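PDB 1ZWX: sphingomyelinase-c from Listeria ivanovii, which belongs to the endonuclease/exonuclease/phosphatase family and has its DNase I-like fold, in which two mixed beta sheets pack face to face. Local coordinates for residues A[47-52]-A[103-108]; A[133-138]-A[146-151]; A[74-79]-A[109-114]; A[14-19]-A[291-296]. All blocks are in the same frame, centred on the assembly; numbering follows the deposited sequence.

Contact 1 (A[47-52]-A[103-108]); sequences NDVVIL and VAVVSQ
Val50 and Val106 form the central hydrogen-bonded pair of an antiparallel ladder in one of the two stacked sheets of this DNase I-like fold. Val50 N donates to Val106 O at 2.8 Å, and Val106 N returns a bond to Val50 O at 3.0 Å. One pair further along, Leu52 N reaches Ala104 O at 2.9 Å in a nearly straight bond, 175° at the hydrogen. The return bond from Ala104 N to Leu52 O is longer, 3.2 Å, and is bent, the donor standing well above the carbonyl plane. At the other end, Gln108 N donates to Asp48 O, just before strand 49-52 begins. The Asp48 carboxylate turns elsewhere: OD1 meets Lys140 in a salt bridge and takes the indole N-H of Trp109, while OD2 accepts from the backbone N of Lys12.

Away from this polar seam the branched side chains divide between two layers. Leu52, Ala104 and Val106 pack on Leu65 of helix 58-67, on the outside of the sheet. Here Val106 has CG2 between its backbone N and carbonyl carbon (chi1 of CG1 -52°), which lays that methyl 3.7 Å from Val50 CB. On the inner face, Val49 and Ile51 touch Ile147 of the second sheet. Ser107 shares this face, and its OG accepts from the backbone N of Trp109. Diagonally across the strands, Val49 CG1 lies 3.6 Å from Val105 CG1.

Contact 2 (A[133-138]-A[146-151]); sequences FAYVKI and HIIGTH
Tyr135 and His146 run alongside each other in the same direction, from neighbouring strands of the beta hairpin 132-140/143-151, within the second sheet of the sandwich. Their rings meet rim to rim, with planes 28° apart, and neither covers the other. This offset brings Tyr135 OH to the edge of the imidazole, where it forms a 2.6 Å hydrogen bond with His146 ND1; either atom could be the donor. His146 NE2 is bonded to Glu188, so both ring nitrogens are engaged and the imidazole is fixed in its rotation. Lys137 runs fully extended along the same histidine, with CG 3.7 Å from His146 CE1.

Further along this face, Ile148 fits between two aromatic side chains. Its CG1 lies in the plane of the Tyr135 ring at the edge, 3.9 Å from CD1, and its CG2 approaches Phe133 CD2 at the same distance. Phe133 can run alongside Ile148 because its CG stands between the backbone N and carbonyl carbon (chi1 56°). Phe178 of helix 161-182 covers this patch, meeting both aromatic rings edge to face.

The other face of the hairpin looks toward the first sheet, with Ile147 resting on Val49 and Ile51. Paired backbone hydrogen bonds join Ala134 to Gly149 and Val136 to Ile147. Beside the latter pair, Val136 CG2 packs 3.9 Å from Ile147 CB.

Contact 3 (A[74-79]-A[109-114]); sequences HQTPVI and WPIVEK
His74 and Pro110 mark the closer end of two chain runs that diverge, their CA atoms 5.9 Å apart, whereas those of Thr76 and Lys114 are 7.0 Å apart, and no direct hydrogen bond crosses between the segments. Side chains and one water span the gap instead. One face of the His74 imidazole is covered by Pro110, whose CA lies over the ring centre in a CH-pi contact, 3.8 Å from the centroid and 8° off the normal. His74 CD2 rests 3.3 Å from Trp109 O.

Ile111 fills the middle. Its extended side chain ends in CD1, 3.6 Å from Gln75 N and against the His74-Gln75 peptide, while CG1 packs on His74 CB. The Thr76 and Lys114 side chains run antiparallel past one another, the threonine methyl CG2 against the lysine methylene CD. The Thr76 hydroxyl is turned away from this meeting: OG1 donates to Pro77 O and accepts from Val105 N. Beyond CD the lysine bends (chi4 -74°), which brings NZ within 2.9 Å of water 1. That water in turn donates to Gln75 O at 2.8 Å, linking ammonium and carbonyl across the surface.

The chain here leaves strand 104-107 of one sheet and enters strand 111-118 of the other, turning its corner at Val112. Val112 and Glu113 both face Lys137, a classic beta bulge, at the border where the two sheets of the DNase I-like sandwich meet.

Contact 4 (A[14-19]-A[291-296]); sequences TSHNVY and HYPVVG. With PO4 (phosphate ion), chain B.
His291 and His16, the two residues most covered here, are tied together by a 2.8 Å bond from His16 NE2 to His291 O. They lie where strand 12-20 pairs with the C-terminal strand of the DNase I-like sandwich; His291 closes the Ser-Asp-His run typical of this family, just before that strand. The acceptor lies in the His16 ring plane, yet the donor stands 43° out of the carbonyl plane, so it meets the oxygen from above, not at a lone pair. Pro293 lies over one face of the same imidazole, with CG 3.7 Å from the ring centroid in a CH-pi contact.

His291 carries a flat group of its own: the Asn17 amide stacks on its ring, planes 10° apart, with ND2 displaced toward the rim. Asn17 CG is anti to the backbone N (chi1 -179°), which carries the amide over the ring. ND2 lies over the face at a poor angle for a bond to His291 NE2; its hydrogen bonds go to Glu54 and Asp195. Asn17 OD1 accepts from Tyr19 N in an Asx turn, which helps hold the amide flat. His291 ND1 pairs with Asp248, consistent with the histidine-aspartate pair of relatives' active sites.

Farther along, Ser15 N bonds Val294 O (2.8 Å) and Val294 N bonds Ser15 O (2.9 Å). Away from Asp248, His291 NE2 donates to phosphate O2 at 2.7 Å.

Overall arrangement
Contacts 1 and 4 belong to the same sheet and join through the pairing of strands 49-55 and 12-20; contact 2 lies in the opposing sheet, and contact 3 spans the edge between the two. The first, second and fourth are buried, the third is at the surface. Contacts 1 and 2, with centres about 9 Å apart, touch across the sandwich, mostly aliphatic side chains of contact 1 against the backbone and side chains of contact 2. Contact 3 shares strand neighbours with both, yet its own segments are bridged by a water, an imidazole face and aliphatic tips. Contact 4 differs again: its ladder gives way to a cluster of histidines and asparagine, from which His291 bonds the phosphate.

Contact 1 (A[47-52]-A[103-108])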
# COMPACT_ATOMS: atom_id res chain seq x y z
N ASN A 47 -3.82 -15.07 -1.49
CA ASN A 47 -4.61 -13.87 -1.17
C ASN A 47 -5.76 -13.76 -2.14
O ASN A 47 -5.64 -14.20 -3.27
CB ASN A 47 -3.71 -12.60 -1.28
CG ASN A 47 -2.60 -12.60 -0.24
OD1 ASN A 47 -1.40 -12.81 -0.56
ND2 ASN A 47 -2.98 -12.41 1.01
N ASP A 48 -6.85 -13.11 -1.73
CA ASP A 48 -7.86 -12.72 -2.69
C ASP A 48 -7.41 -11.53 -3.51
O ASP A 48 -7.67 -11.44 -4.70
CB ASP A 48 -9.17 -12.43 -1.95
CG ASP A 48 -9.75 -13.70 -1.34
OD1 ASP A 48 -10.18 -14.57 -2.11
OD2 ASP A 48 -9.69 -13.85 -0.11
N VAL A 49 -6.74 -10.58 -2.83
CA VAL A 49 -6.40 -9.28 -3.41
C VAL A 49 -5.03 -8.88 -2.80
O VAL A 49 -4.73 -9.19 -1.63
CB VAL A 49 -7.49 -8.18 -3.08
CG1 VAL A 49 -7.00 -6.78 -3.45
CG2 VAL A 49 -8.81 -8.47 -3.83
N VAL A 50 -4.20 -8.24 -3.62
CA VAL A 50 -2.91 -7.73 -3.12
C VAL A 50 -2.84 -6.26 -3.48
O VAL A 50 -3.14 -5.86 -4.61
CB VAL A 50 -1.67 -8.45 -3.76
CG1 VAL A 50 -0.35 -7.69 -3.39
CG2 VAL A 50 -1.55 -9.89 -3.26
N ILE A 51 -2.45 -5.44 -2.49
CA ILE A 51 -2.30 -3.99 -2.71
C ILE A 51 -0.82 -3.70 -2.71
O ILE A 51 -0.12 -4.12 -1.82
CB ILE A 51 -2.95 -3.17 -1.56
CG1 ILE A 51 -4.48 -3.39 -1.55
CG2 ILE A 51 -2.56 -1.64 -1.69
CD1 ILE A 51 -5.18 -2.76 -0.28
N LEU A 52 -0.33 -3.01 -3.76
CA LEU A 52 1.09 -2.65 -3.81
C LEU A 52 1.26 -1.14 -3.64
O LEU A 52 0.44 -0.39 -4.13
CB LEU A 52 1.68 -3.05 -5.16
CG LEU A 52 1.56 -4.53 -5.49
CD1 LEU A 52 2.11 -4.72 -6.91
CD2 LEU A 52 2.34 -5.39 -4.49
N VAL A 103 0.96 3.04 -6.71
CA VAL A 103 -0.08 2.12 -6.19
C VAL A 103 -0.70 1.26 -7.29
O VAL A 103 -1.12 1.77 -8.28
CB VAL A 103 -1.26 2.88 -5.51
CG1 VAL A 103 -2.34 1.87 -5.04
CG2 VAL A 103 -0.74 3.74 -4.32
N ALA A 104 -0.75 -0.05 -7.07
CA ALA A 104 -1.54 -0.92 -7.95
C ALA A 104 -2.32 -1.91 -7.11
O ALA A 104 -1.95 -2.19 -6.00
CB ALA A 104 -0.60 -1.69 -8.99
N VAL A 105 -3.39 -2.46 -7.67
CA VAL A 105 -4.14 -3.54 -6.97
C VAL A 105 -4.31 -4.71 -7.91
O VAL A 105 -4.71 -4.52 -9.03
CB VAL A 105 -5.54 -3.06 -6.53
CG1 VAL A 105 -6.32 -4.19 -5.87
CG2 VAL A 105 -5.42 -1.90 -5.50
N VAL A 106 -4.01 -5.91 -7.44
CA VAL A 106 -4.15 -7.12 -8.26
C VAL A 106 -5.05 -8.12 -7.52
O VAL A 106 -5.11 -8.15 -6.28
CB VAL A 106 -2.76 -7.73 -8.63
CG1 VAL A 106 -1.85 -6.63 -9.26
CG2 VAL A 106 -2.08 -8.40 -7.48
N SER A 107 -5.75 -8.95 -8.30
CA SER A 107 -6.76 -9.85 -7.74
C SER A 107 -6.79 -11.21 -8.49
O SER A 107 -6.60 -11.26 -9.70
CB SER A 107 -8.14 -9.19 -7.87
OG SER A 107 -9.14 -10.01 -7.28
N GLN A 108 -7.02 -12.29 -7.76
CA GLN A 108 -7.39 -13.53 -8.44
C GLN A 108 -8.81 -13.52 -9.00
O GLN A 108 -9.17 -14.44 -9.76
CB GLN A 108 -7.15 -14.75 -7.57
CG GLN A 108 -7.92 -14.82 -6.33
CD GLN A 108 -7.83 -16.18 -5.68
OE1 GLN A 108 -7.34 -16.30 -4.55
NE2 GLN A 108 -8.30 -17.22 -6.38

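Contact 2 (A[133-138]-A[146-151])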
# COMPACT_ATOMS: atom_id res chain seq x y z
N PHE A 133 -5.15 7.18 -5.00
CA PHE A 133 -5.62 5.86 -4.65
C PHE A 133 -6.26 5.19 -5.87
O PHE A 133 -6.67 5.88 -6.81
CB PHE A 133 -6.61 5.89 -3.45
CG PHE A 133 -7.80 6.78 -3.65
CD1 PHE A 133 -7.76 8.12 -3.25
CD2 PHE A 133 -9.02 6.26 -4.14
CE1 PHE A 133 -8.89 8.96 -3.41
CE2 PHE A 133 -10.14 7.08 -4.28
CZ PHE A 133 -10.07 8.44 -3.93
N ALA A 134 -6.27 3.86 -5.84
CA ALA A 134 -6.95 3.03 -6.85
C ALA A 134 -8.18 2.41 -6.19
O ALA A 134 -8.12 1.96 -5.04
CB ALA A 134 -6.00 1.90 -7.32
N TYR A 135 -9.27 2.36 -6.94
CA TYR A 135 -10.49 1.72 -6.44
C TYR A 135 -10.75 0.54 -7.38
O TYR A 135 -10.69 0.71 -8.58
CB TYR A 135 -11.66 2.71 -6.56
CG TYR A 135 -13.01 2.04 -6.46
CD1 TYR A 135 -13.53 1.65 -5.21
CD2 TYR A 135 -13.76 1.74 -7.62
CE1 TYR A 135 -14.81 0.99 -5.11
CE2 TYR A 135 -15.00 1.08 -7.54
CZ TYR A 135 -15.52 0.74 -6.28
OH TYR A 135 -16.75 0.09 -6.19
N VAL A 136 -11.05 -0.61 -6.80
CA VAL A 136 -11.60 -1.71 -7.59
C VAL A 136 -12.89 -2.26 -6.97
O VAL A 136 -13.03 -2.30 -5.75
CB VAL A 136 -10.58 -2.88 -7.82
CG1 VAL A 136 -9.33 -2.38 -8.52
CG2 VAL A 136 -10.22 -3.63 -6.55
N LYS A 137 -13.81 -2.70 -7.82
CA LYS A 137 -14.89 -3.60 -7.41
C LYS A 137 -14.60 -5.00 -8.03
O LYS A 137 -14.45 -5.10 -9.21
CB LYS A 137 -16.25 -3.08 -7.88
CG LYS A 137 -17.44 -4.02 -7.39
CD LYS A 137 -18.77 -3.61 -8.04
CE LYS A 137 -19.99 -4.43 -7.47
NZ LYS A 137 -21.23 -3.96 -8.21
N ILE A 138 -14.43 -6.03 -7.21
CA ILE A 138 -14.20 -7.38 -7.70
C ILE A 138 -15.46 -8.21 -7.39
O ILE A 138 -16.21 -7.89 -6.46
CB ILE A 138 -12.95 -8.09 -7.06
CG1 ILE A 138 -13.08 -8.27 -5.56
CG2 ILE A 138 -11.61 -7.31 -7.37
CD1 ILE A 138 -12.76 -9.68 -5.10
N HIS A 146 -15.21 -4.37 -2.39
CA HIS A 146 -14.71 -3.05 -2.82
C HIS A 146 -13.38 -2.82 -2.09
O HIS A 146 -13.27 -3.04 -0.87
CB HIS A 146 -15.73 -1.93 -2.52
CG HIS A 146 -17.09 -2.18 -3.12
ND1 HIS A 146 -17.50 -1.57 -4.28
CD2 HIS A 146 -18.11 -2.97 -2.72
CE1 HIS A 146 -18.73 -1.97 -4.57
NE2 HIS A 146 -19.13 -2.81 -3.63
N ILE A 147 -12.35 -2.44 -2.85
CA ILE A 147 -11.00 -2.30 -2.26
C ILE A 147 -10.43 -0.99 -2.75
O ILE A 147 -10.44 -0.70 -3.95
CB ILE A 147 -10.02 -3.45 -2.65
CG1 ILE A 147 -10.51 -4.80 -2.12
CG2 ILE A 147 -8.61 -3.16 -2.09
CD1 ILE A 147 -11.34 -5.57 -3.20
N ILE A 148 -10.00 -0.18 -1.78
CA ILE A 148 -9.27 1.06 -2.06
C ILE A 148 -7.85 0.84 -1.55
O ILE A 148 -7.64 0.51 -0.36
CB ILE A 148 -9.97 2.28 -1.43
CG1 ILE A 148 -11.27 2.54 -2.21
CG2 ILE A 148 -9.01 3.52 -1.39
CD1 ILE A 148 -12.17 3.61 -1.63
N GLY A 149 -6.89 0.98 -2.47
CA GLY A 149 -5.45 0.84 -2.16
C GLY A 149 -4.85 2.25 -2.29
O GLY A 149 -5.18 2.99 -3.21
N THR A 150 -3.99 2.62 -1.36
CA THR A 150 -3.50 4.03 -1.31
C THR A 150 -2.14 4.09 -0.67
O THR A 150 -1.68 3.15 -0.01
CB THR A 150 -4.52 5.00 -0.56
OG1 THR A 150 -4.19 6.37 -0.86
CG2 THR A 150 -4.50 4.80 0.93
N HIS A 151 -1.49 5.24 -0.86
CA HIS A 151 -0.22 5.53 -0.22
C HIS A 151 -0.23 7.05 -0.09
O HIS A 151 -0.19 7.78 -1.07
CB HIS A 151 0.97 5.05 -1.10
CG HIS A 151 2.33 5.41 -0.55
ND1 HIS A 151 3.47 5.39 -1.32
CD2 HIS A 151 2.71 5.80 0.69
CE1 HIS A 151 4.51 5.73 -0.57
NE2 HIS A 151 4.08 5.99 0.65

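Contact 3 (A[74-79]-A[109-114])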
# COMPACT_ATOMS: atom_id res chain seq x y z
N HIS A 74 -6.02 -10.42 -12.71
CA HIS A 74 -6.83 -9.24 -12.92
C HIS A 74 -6.16 -8.13 -12.10
O HIS A 74 -5.98 -8.31 -10.89
CB HIS A 74 -8.26 -9.47 -12.43
CG HIS A 74 -8.84 -10.75 -12.96
ND1 HIS A 74 -9.29 -10.88 -14.26
CD2 HIS A 74 -8.96 -11.97 -12.39
CE1 HIS A 74 -9.73 -12.12 -14.44
NE2 HIS A 74 -9.53 -12.80 -13.33
N GLN A 75 -5.77 -7.07 -12.81
CA GLN A 75 -4.84 -6.06 -12.30
C GLN A 75 -5.25 -4.67 -12.73
O GLN A 75 -5.82 -4.46 -13.82
CB GLN A 75 -3.40 -6.29 -12.82
CG GLN A 75 -2.85 -7.68 -12.53
CD GLN A 75 -1.34 -7.80 -12.71
OE1 GLN A 75 -0.71 -6.92 -13.29
NE2 GLN A 75 -0.76 -8.90 -12.21
N THR A 76 -4.94 -3.69 -11.88
CA THR A 76 -5.02 -2.32 -12.31
C THR A 76 -3.63 -1.90 -12.84
O THR A 76 -2.64 -2.56 -12.52
CB THR A 76 -5.36 -1.36 -11.11
OG1 THR A 76 -4.23 -1.30 -10.25
CG2 THR A 76 -6.60 -1.86 -10.30
N PRO A 77 -3.56 -0.82 -13.64
CA PRO A 77 -2.27 -0.16 -13.90
C PRO A 77 -1.72 0.43 -12.57
O PRO A 77 -2.45 0.45 -11.55
CB PRO A 77 -2.63 0.97 -14.85
CG PRO A 77 -3.97 0.69 -15.35
CD PRO A 77 -4.67 -0.16 -14.33
N VAL A 78 -0.49 0.91 -12.57
CA VAL A 78 -0.02 1.75 -11.45
C VAL A 78 -0.68 3.11 -11.65
O VAL A 78 -0.71 3.66 -12.77
CB VAL A 78 1.54 1.85 -11.38
CG1 VAL A 78 1.96 2.86 -10.31
CG2 VAL A 78 2.17 0.47 -11.11
N ILE A 79 -1.26 3.66 -10.57
CA ILE A 79 -1.95 4.95 -10.67
C ILE A 79 -0.99 6.06 -11.11
O ILE A 79 0.18 5.98 -10.81
CB ILE A 79 -2.61 5.36 -9.33
CG1 ILE A 79 -1.56 5.56 -8.21
CG2 ILE A 79 -3.69 4.35 -8.92
CD1 ILE A 79 -2.11 6.35 -6.96
N TRP A 109 -9.60 -12.49 -8.63
CA TRP A 109 -11.02 -12.35 -9.02
C TRP A 109 -11.25 -11.28 -10.05
O TRP A 109 -10.54 -10.27 -10.08
CB TRP A 109 -11.92 -12.12 -7.78
CG TRP A 109 -11.64 -13.13 -6.76
CD1 TRP A 109 -10.90 -12.96 -5.62
CD2 TRP A 109 -12.04 -14.50 -6.78
NE1 TRP A 109 -10.80 -14.14 -4.94
CE2 TRP A 109 -11.49 -15.11 -5.63
CE3 TRP A 109 -12.79 -15.29 -7.68
CZ2 TRP A 109 -11.69 -16.45 -5.32
CZ3 TRP A 109 -12.99 -16.64 -7.37
CH2 TRP A 109 -12.45 -17.20 -6.21
N PRO A 110 -12.25 -11.47 -10.91
CA PRO A 110 -12.47 -10.48 -11.91
C PRO A 110 -12.80 -9.09 -11.33
O PRO A 110 -13.55 -8.96 -10.35
CB PRO A 110 -13.66 -11.02 -12.70
CG PRO A 110 -14.27 -12.03 -11.85
CD PRO A 110 -13.19 -12.61 -11.02
N ILE A 111 -12.22 -8.08 -11.96
CA ILE A 111 -12.43 -6.68 -11.62
C ILE A 111 -13.52 -6.11 -12.55
O ILE A 111 -13.31 -5.95 -13.73
CB ILE A 111 -11.11 -5.86 -11.76
CG1 ILE A 111 -10.05 -6.37 -10.77
CG2 ILE A 111 -11.37 -4.33 -11.62
CD1 ILE A 111 -8.61 -5.76 -11.00
N VAL A 112 -14.71 -5.79 -12.01
CA VAL A 112 -15.80 -5.22 -12.85
C VAL A 112 -15.80 -3.71 -12.94
O VAL A 112 -16.46 -3.10 -13.80
CB VAL A 112 -17.18 -5.73 -12.38
CG1 VAL A 112 -17.24 -7.27 -12.50
CG2 VAL A 112 -17.44 -5.32 -10.90
N GLU A 113 -15.03 -3.08 -12.04
CA GLU A 113 -14.85 -1.64 -12.04
C GLU A 113 -13.48 -1.29 -11.46
O GLU A 113 -13.06 -1.87 -10.46
CB GLU A 113 -15.93 -0.97 -11.18
CG GLU A 113 -16.17 0.45 -11.62
CD GLU A 113 -17.26 1.13 -10.80
OE1 GLU A 113 -18.19 0.45 -10.30
OE2 GLU A 113 -17.16 2.37 -10.67
N LYS A 114 -12.79 -0.37 -12.13
CA LYS A 114 -11.52 0.17 -11.60
C LYS A 114 -11.37 1.62 -11.98
O LYS A 114 -11.55 2.00 -13.14
CB LYS A 114 -10.28 -0.66 -12.02
CG LYS A 114 -10.06 -0.82 -13.52
CD LYS A 114 -8.86 -1.79 -13.76
CE LYS A 114 -8.68 -2.10 -15.22
NZ LYS A 114 -9.73 -3.02 -15.69
O HOH W 1 -8.30 -5.33 -14.80

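Contact 4 (A[14-19]-A[291-296])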
# COMPACT_ATOMS: atom_id res chain seq x y z
N THR A 14 -3.44 -8.79 1.19
CA THR A 14 -2.10 -8.49 1.67
C THR A 14 -1.72 -7.14 1.05
O THR A 14 -2.01 -6.88 -0.11
CB THR A 14 -1.07 -9.60 1.30
OG1 THR A 14 -1.33 -10.75 2.10
CG2 THR A 14 0.37 -9.17 1.59
N SER A 15 -1.16 -6.26 1.87
CA SER A 15 -0.69 -4.97 1.36
C SER A 15 0.83 -4.90 1.63
O SER A 15 1.28 -5.22 2.72
CB SER A 15 -1.43 -3.81 2.06
OG SER A 15 -0.98 -2.57 1.54
N HIS A 16 1.59 -4.52 0.60
CA HIS A 16 3.01 -4.36 0.75
C HIS A 16 3.50 -3.17 -0.01
O HIS A 16 3.35 -3.05 -1.25
CB HIS A 16 3.79 -5.60 0.29
CG HIS A 16 5.16 -5.68 0.87
ND1 HIS A 16 6.13 -6.52 0.37
CD2 HIS A 16 5.72 -5.03 1.92
CE1 HIS A 16 7.22 -6.40 1.10
NE2 HIS A 16 7.00 -5.50 2.04
N ASN A 17 4.08 -2.27 0.77
CA ASN A 17 4.86 -1.19 0.23
C ASN A 17 6.20 -1.83 -0.13
O ASN A 17 6.98 -2.20 0.74
CB ASN A 17 5.02 -0.10 1.33
CG ASN A 17 5.82 1.08 0.84
OD1 ASN A 17 6.66 0.93 -0.06
ND2 ASN A 17 5.55 2.27 1.40
N VAL A 18 6.42 -2.02 -1.43
CA VAL A 18 7.53 -2.83 -1.92
C VAL A 18 8.83 -2.02 -2.20
O VAL A 18 9.84 -2.59 -2.60
CB VAL A 18 7.15 -3.64 -3.19
CG1 VAL A 18 6.05 -4.70 -2.84
CG2 VAL A 18 6.66 -2.73 -4.27
N TYR A 19 8.78 -0.70 -1.99
CA TYR A 19 10.00 0.10 -2.09
C TYR A 19 10.77 -0.15 -3.39
O TYR A 19 11.92 -0.62 -3.35
CB TYR A 19 10.88 -0.23 -0.89
CG TYR A 19 12.15 0.60 -0.76
CD1 TYR A 19 12.12 1.97 -0.94
CD2 TYR A 19 13.34 0.01 -0.39
CE1 TYR A 19 13.27 2.76 -0.81
CE2 TYR A 19 14.51 0.78 -0.23
CZ TYR A 19 14.45 2.16 -0.43
OH TYR A 19 15.60 2.95 -0.29
N HIS A 291 9.66 -1.75 4.13
CA HIS A 291 8.43 -1.94 4.93
C HIS A 291 8.17 -3.44 5.00
O HIS A 291 8.46 -4.16 4.04
CB HIS A 291 7.20 -1.30 4.30
CG HIS A 291 7.16 0.20 4.38
ND1 HIS A 291 6.26 0.88 5.17
CD2 HIS A 291 7.91 1.15 3.76
CE1 HIS A 291 6.46 2.18 5.05
NE2 HIS A 291 7.45 2.37 4.20
N TYR A 292 7.56 -3.88 6.10
CA TYR A 292 7.03 -5.23 6.16
C TYR A 292 5.63 -5.29 5.57
O TYR A 292 4.90 -4.31 5.66
CB TYR A 292 7.04 -5.79 7.59
CG TYR A 292 8.40 -5.87 8.19
CD1 TYR A 292 8.70 -5.24 9.42
CD2 TYR A 292 9.41 -6.57 7.54
CE1 TYR A 292 9.99 -5.33 9.97
CE2 TYR A 292 10.70 -6.65 8.08
CZ TYR A 292 10.99 -6.04 9.28
OH TYR A 292 12.28 -6.16 9.77
N PRO A 293 5.27 -6.43 4.93
CA PRO A 293 3.92 -6.61 4.40
C PRO A 293 2.92 -6.78 5.55
O PRO A 293 3.31 -7.15 6.67
CB PRO A 293 4.01 -7.92 3.62
CG PRO A 293 5.40 -8.43 3.76
CD PRO A 293 6.15 -7.60 4.72
N VAL A 294 1.67 -6.45 5.30
CA VAL A 294 0.61 -6.62 6.29
C VAL A 294 -0.47 -7.49 5.64
O VAL A 294 -0.80 -7.31 4.49
CB VAL A 294 0.03 -5.25 6.83
CG1 VAL A 294 -1.27 -5.44 7.57
CG2 VAL A 294 1.07 -4.54 7.73
N VAL A 295 -0.98 -8.46 6.38
CA VAL A 295 -2.11 -9.29 5.90
C VAL A 295 -3.39 -8.94 6.67
O VAL A 295 -3.37 -8.79 7.90
CB VAL A 295 -1.76 -10.84 5.84
CG1 VAL A 295 -1.33 -11.37 7.21
CG2 VAL A 295 -2.90 -11.67 5.18
N GLY A 296 -4.48 -8.73 5.94
CA GLY A 296 -5.78 -8.43 6.51
C GLY A 296 -6.64 -9.69 6.26
O GLY A 296 -6.67 -10.22 5.15
P PO4 B . 9.09 5.80 2.82
O1 PO4 B . 10.49 6.06 3.35
O2 PO4 B . 8.78 4.33 2.89
O3 PO4 B . 8.06 6.50 3.71
O4 PO4 B . 9.02 6.30 1.39
O HOH W 2 3.96 -2.67 3.66